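Local coordinates for protein 3-methyladenine dna-glycosylase (Archaeoglobus fulgidus, PDB 2JHN) that belongs to the helix-hairpin-helix superfamily of base excision DNA repair proteins and also carries a TATA-box-binding-protein-like domain in its N-terminal part, at residues K97-M100 with L101-F105; L180-R183 with K184-I188. The protein carries 1 engineered substitution. All coordinates share one frame; numbering follows the deposited sequence. Where two conformers were deposited one is given.

Contact 1: K97-M100 with L101-F105; sequences KLRM and LKNRF
Lys97 meets Leu101 through the backbone: Lys97 O accepts from Leu101 N at 3.1 Å, the first of four i to i+4 bonds across the contact, in the C-terminal part of helix 96-104. Leu98 O takes Lys102 N at 2.8 Å, the straightest of the four (N-H...O 166°). Leu98 and Leu101 both carry CG beside the backbone N (chi1 -61° and -85°), and Leu98 CD2 comes to 4.2 Å from Leu101 CD1, a loose i to i+3 apolar contact. Arg99 O receives Asn103 N at 2.9 Å. The Arg99 and Asn103 side chains run side by side in the same direction, Asn103 ND2 lying 3.8 Å from Arg99 CG; the guanidinium and amide planes are 63° apart, so they do not stack. The polar ends of Arg99 and Lys102 converge on Asp93 instead, at its backbone O and carboxylate respectively. Met100 O takes Arg104 N at 3.1 Å, and Phe105 N still bonds back to Leu101 O although Phe105 is the first residue to leave helical phi/psi. The buried face made by Leu98 and Leu101 packs on helices 274-287 and 241-251, while Leu98 and Lys102 also touch helix 86-93.

Contact 2: L180-R183 with K184-I188; sequences LSRR and KAELI
A chi1 of 88° sets Ser181 OG between its own backbone N and carbonyl carbon, from where it accepts Lys184 N at 3.3 Å and caps the helix start. Arg182 has CG anti to the backbone N (chi1 174°) and runs extended to NE, which reaches Glu186 OE2 at 3.3 Å. This salt bridge is skewed: NE comes from above the carboxylate plane, 61° out of it, and the hydrogen bond within it is bent. In one of its two conformers, Arg183 bends at chi2 and chi3, bringing NE to 3.6 Å from Glu186 OE1 at the guanidinium edge; Leu187 CB lies over one face, 3.8 Å above the plane and offset toward its rim. In this conformer Glu186 gives one oxygen to each arginine, and Arg183 NH2 bonds to the Lys216 carbonyl; Arg182 NH1 pairs with Glu173. Ser181 O also accepts Ala185 N at 3.1 Å. Leu180 CD2 meets Ile188 CD1 at 3.6 Å, the side chains crossing at about a right angle; Leu180 also touches helix 133-147, and Ile188 helices 118-127 and 164-177. The arrangement is a serine N-cap opening helix 182-192 within the HhH-GPD region, with a salt-bridge network whose Arg183 arm depends on the conformer.

In the fold
Contacts 1 and 2 are separate local elements in series along the chain: their centres lie 38 Å apart, their nearest atoms about 26 Å, and they sit on opposite sides of the chain's centre, each about 21 Å from it at its own centre. Both are i to i+4 helix segments, contact 1 running to a C-terminal end and contact 2 starting at an N-cap. The Arg183 side chain is about 5 Å from a bound MES molecule, probably from the crystallisation liquor, and that of Leu187 about 8 Å from a sodium ion. Leu187 touches Phe215 and Ile218, two residues of a sodium site between helices 205-213 and 220-229, consistent with the family's helix-hairpin-helix. Cys178, in the mercuribenzoic acid pocket, shortly precedes Leu180 in sequence.

Contact 1: K97-M100 with L101-F105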
loop_
_atom_site.group_PDB
_atom_site.type_symbol
_atom_site.label_atom_id
_atom_site.label_comp_id
_atom_site.label_asym_id
_atom_site.label_seq_id
_atom_site.Cartn_x
_atom_site.Cartn_y
_atom_site.Cartn_z
ATOM N N LYS A 97 5.145 16.187 -18.207
ATOM C CA LYS A 97 4.184 15.139 -17.837
ATOM C C LYS A 97 4.105 14.893 -16.317
ATOM O O LYS A 97 2.998 14.753 -15.775
ATOM C CB LYS A 97 4.463 13.863 -18.650
ATOM C CG LYS A 97 4.213 14.033 -20.177
ATOM C CD LYS A 97 2.874 14.758 -20.441
ATOM C CE LYS A 97 2.523 14.922 -21.923
ATOM N NZ LYS A 97 3.572 15.607 -22.717
ATOM N N LEU A 98 5.243 14.849 -15.611
ATOM C CA LEU A 98 5.193 14.778 -14.141
ATOM C C LEU A 98 4.496 15.975 -13.512
ATOM O O LEU A 98 3.751 15.821 -12.530
ATOM C CB LEU A 98 6.568 14.579 -13.509
ATOM C CG LEU A 98 7.261 13.278 -13.928
ATOM C CD1 LEU A 98 8.682 13.161 -13.288
ATOM C CD2 LEU A 98 6.387 12.053 -13.620
ATOM N N ARG A 99 4.727 17.163 -14.079
ATOM C CA ARG A 99 4.099 18.375 -13.565
ATOM C C ARG A 99 2.570 18.307 -13.699
ATOM O O ARG A 99 1.851 18.740 -12.797
ATOM C CB ARG A 99 4.626 19.608 -14.312
ATOM C CG ARG A 99 4.256 20.928 -13.637
ATOM C CD ARG A 99 5.150 22.061 -14.169
ATOM N NE ARG A 99 4.873 22.319 -15.577
ATOM C CZ ARG A 99 5.702 22.040 -16.585
ATOM N NH1 ARG A 99 6.893 21.514 -16.333
ATOM N NH2 ARG A 99 5.342 22.307 -17.847
ATOM N N MET A 100 2.123 17.757 -14.829
ATOM C CA MET A 100 0.726 17.456 -15.158
ATOM C C MET A 100 0.068 16.504 -14.138
ATOM O O MET A 100 -1.079 16.712 -13.714
ATOM C CB MET A 100 0.715 16.822 -16.547
ATOM C CG MET A 100 -0.603 16.804 -17.285
ATOM S SD MET A 100 -0.284 16.463 -19.022
ATOM C CE MET A 100 0.233 18.064 -19.608
ATOM N N LEU A 101 0.804 15.460 -13.771
ATOM C CA LEU A 101 0.398 14.493 -12.720
ATOM C C LEU A 101 0.361 15.142 -11.340
ATOM O O LEU A 101 -0.597 14.960 -10.587
ATOM C CB LEU A 101 1.376 13.317 -12.664
ATOM C CG LEU A 101 1.296 12.093 -13.547
ATOM C CD1 LEU A 101 2.367 11.127 -13.064
ATOM C CD2 LEU A 101 -0.090 11.451 -13.461
ATOM N N LYS A 102 1.410 15.886 -11.000
ATOM C CA LYS A 102 1.485 16.594 -9.730
ATOM C C LYS A 102 0.300 17.532 -9.549
ATOM O O LYS A 102 -0.276 17.588 -8.473
ATOM C CB LYS A 102 2.774 17.401 -9.609
ATOM C CG LYS A 102 2.870 18.218 -8.293
ATOM C CD LYS A 102 4.143 19.082 -8.227
ATOM C CE LYS A 102 4.113 20.246 -9.210
ATOM N NZ LYS A 102 3.595 21.512 -8.589
ATOM N N ASN A 103 -0.057 18.268 -10.606
ATOM C CA ASN A 103 -1.157 19.224 -10.526
ATOM C C ASN A 103 -2.535 18.560 -10.469
ATOM O O ASN A 103 -3.404 19.015 -9.713
ATOM C CB ASN A 103 -1.055 20.260 -11.654
ATOM C CG ASN A 103 0.118 21.247 -11.438
ATOM O OD1 ASN A 103 0.462 21.585 -10.301
ATOM N ND2 ASN A 103 0.729 21.694 -12.525
ATOM N N ARG A 104 -2.717 17.473 -11.220
ATOM C CA ARG A 104 -3.963 16.717 -11.187
ATOM C C ARG A 104 -4.241 16.189 -9.775
ATOM O O ARG A 104 -5.383 16.227 -9.326
ATOM C CB ARG A 104 -3.984 15.572 -12.214
ATOM C CG ARG A 104 -5.308 14.771 -12.217
ATOM C CD ARG A 104 -5.470 13.847 -13.432
ATOM N NE ARG A 104 -5.639 14.598 -14.681
ATOM C CZ ARG A 104 -6.810 15.045 -15.133
ATOM N NH1 ARG A 104 -7.933 14.829 -14.442
ATOM N NH2 ARG A 104 -6.854 15.738 -16.269
ATOM N N PHE A 105 -3.197 15.699 -9.087
ATOM C CA PHE A 105 -3.369 15.162 -7.728
ATOM C C PHE A 105 -2.617 16.013 -6.689
ATOM O O PHE A 105 -1.964 15.495 -5.770
ATOM C CB PHE A 105 -2.989 13.667 -7.688
ATOM C CG PHE A 105 -3.737 12.834 -8.701
ATOM C CD1 PHE A 105 -5.116 12.574 -8.550
ATOM C CD2 PHE A 105 -3.089 12.354 -9.847
ATOM C CE1 PHE A 105 -5.817 11.821 -9.510
ATOM C CE2 PHE A 105 -3.769 11.595 -10.805
ATOM C CZ PHE A 105 -5.138 11.318 -10.652
#

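Contact 2: L180-R183 with K184-I188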
loop_
_atom_site.group_PDB
_atom_site.type_symbol
_atom_site.label_atom_id
_atom_site.label_comp_id
_atom_site.label_asym_id
_atom_site.label_seq_id
_atom_site.Cartn_x
_atom_site.Cartn_y
_atom_site.Cartn_z
ATOM N N LEU A 180 -10.327 -17.567 -1.922
ATOM C CA LEU A 180 -9.007 -17.742 -2.547
ATOM C C LEU A 180 -8.853 -19.067 -3.283
ATOM O O LEU A 180 -9.261 -20.120 -2.784
ATOM C CB LEU A 180 -7.868 -17.596 -1.518
ATOM C CG LEU A 180 -7.364 -16.210 -1.099
ATOM C CD1 LEU A 180 -8.410 -15.465 -0.314
ATOM C CD2 LEU A 180 -6.115 -16.376 -0.251
ATOM N N SER A 181 -8.255 -18.995 -4.469
ATOM C CA SER A 181 -7.875 -20.166 -5.243
ATOM C C SER A 181 -6.975 -21.034 -4.391
ATOM O O SER A 181 -6.297 -20.540 -3.491
ATOM C CB SER A 181 -7.128 -19.753 -6.521
ATOM O OG SER A 181 -5.727 -19.616 -6.297
ATOM N N ARG A 182 -6.952 -22.329 -4.668
ATOM C CA ARG A 182 -6.122 -23.239 -3.881
ATOM C C ARG A 182 -4.607 -22.877 -3.833
ATOM O O ARG A 182 -3.999 -22.914 -2.759
ATOM C CB ARG A 182 -6.321 -24.695 -4.325
ATOM C CG ARG A 182 -5.363 -25.618 -3.631
ATOM C CD ARG A 182 -5.711 -27.085 -3.739
ATOM N NE ARG A 182 -5.018 -27.758 -2.642
ATOM C CZ ARG A 182 -5.570 -28.068 -1.469
ATOM N NH1 ARG A 182 -6.861 -27.818 -1.232
ATOM N NH2 ARG A 182 -4.829 -28.653 -0.536
ATOM N N ARG A 183 -4.016 -22.531 -4.981
ATOM C CA ARG A 183 -2.576 -22.219 -5.019
ATOM C C ARG A 183 -2.239 -20.959 -4.229
ATOM O O ARG A 183 -1.246 -20.938 -3.505
ATOM C CB ARG A 183 -2.023 -22.117 -6.453
ATOM C CG ARG A 183 -0.477 -22.085 -6.509
ATOM C CD ARG A 183 0.121 -23.327 -5.840
ATOM N NE ARG A 183 1.273 -23.131 -4.935
ATOM C CZ ARG A 183 2.209 -22.185 -5.022
ATOM N NH1 ARG A 183 2.178 -21.261 -5.973
ATOM N NH2 ARG A 183 3.194 -22.161 -4.127
ATOM N N LYS A 184 -3.069 -19.926 -4.376
ATOM C CA LYS A 184 -2.907 -18.657 -3.611
ATOM C C LYS A 184 -2.936 -18.965 -2.105
ATOM O O LYS A 184 -2.007 -18.614 -1.359
ATOM C CB LYS A 184 -3.981 -17.613 -3.972
ATOM C CG LYS A 184 -3.681 -16.738 -5.221
ATOM C CD LYS A 184 -4.828 -15.815 -5.567
ATOM C CE LYS A 184 -4.577 -15.095 -6.896
ATOM N NZ LYS A 184 -5.670 -14.145 -7.193
ATOM N N ALA A 185 -3.984 -19.660 -1.664
ATOM C CA ALA A 185 -4.082 -20.120 -0.276
ATOM C C ALA A 185 -2.850 -20.883 0.155
ATOM O O ALA A 185 -2.298 -20.640 1.220
ATOM C CB ALA A 185 -5.363 -20.968 -0.063
ATOM N N GLU A 186 -2.393 -21.794 -0.696
ATOM C CA GLU A 186 -1.190 -22.554 -0.445
ATOM C C GLU A 186 0.069 -21.688 -0.280
ATOM O O GLU A 186 0.864 -21.905 0.618
ATOM C CB GLU A 186 -0.991 -23.555 -1.583
ATOM C CG GLU A 186 -1.885 -24.762 -1.462
ATOM C CD GLU A 186 -1.522 -25.866 -2.437
ATOM O OE1 GLU A 186 -0.900 -25.560 -3.485
ATOM O OE2 GLU A 186 -1.869 -27.035 -2.151
ATOM N N LEU A 187 0.223 -20.696 -1.154
ATOM C CA LEU A 187 1.392 -19.824 -1.116
ATOM C C LEU A 187 1.379 -18.901 0.129
ATOM O O LEU A 187 2.407 -18.712 0.779
ATOM C CB LEU A 187 1.478 -19.033 -2.420
ATOM C CG LEU A 187 2.719 -18.171 -2.683
ATOM C CD1 LEU A 187 4.012 -18.976 -2.504
ATOM C CD2 LEU A 187 2.623 -17.530 -4.068
ATOM N N ILE A 188 0.214 -18.344 0.452
ATOM C CA ILE A 188 0.070 -17.487 1.636
ATOM C C ILE A 188 0.400 -18.271 2.914
ATOM O O ILE A 188 1.145 -17.806 3.771
ATOM C CB ILE A 188 -1.312 -16.784 1.670
ATOM C CG1 ILE A 188 -1.384 -15.770 0.505
ATOM C CG2 ILE A 188 -1.553 -16.120 3.056
ATOM C CD1 ILE A 188 -2.737 -15.162 0.266
#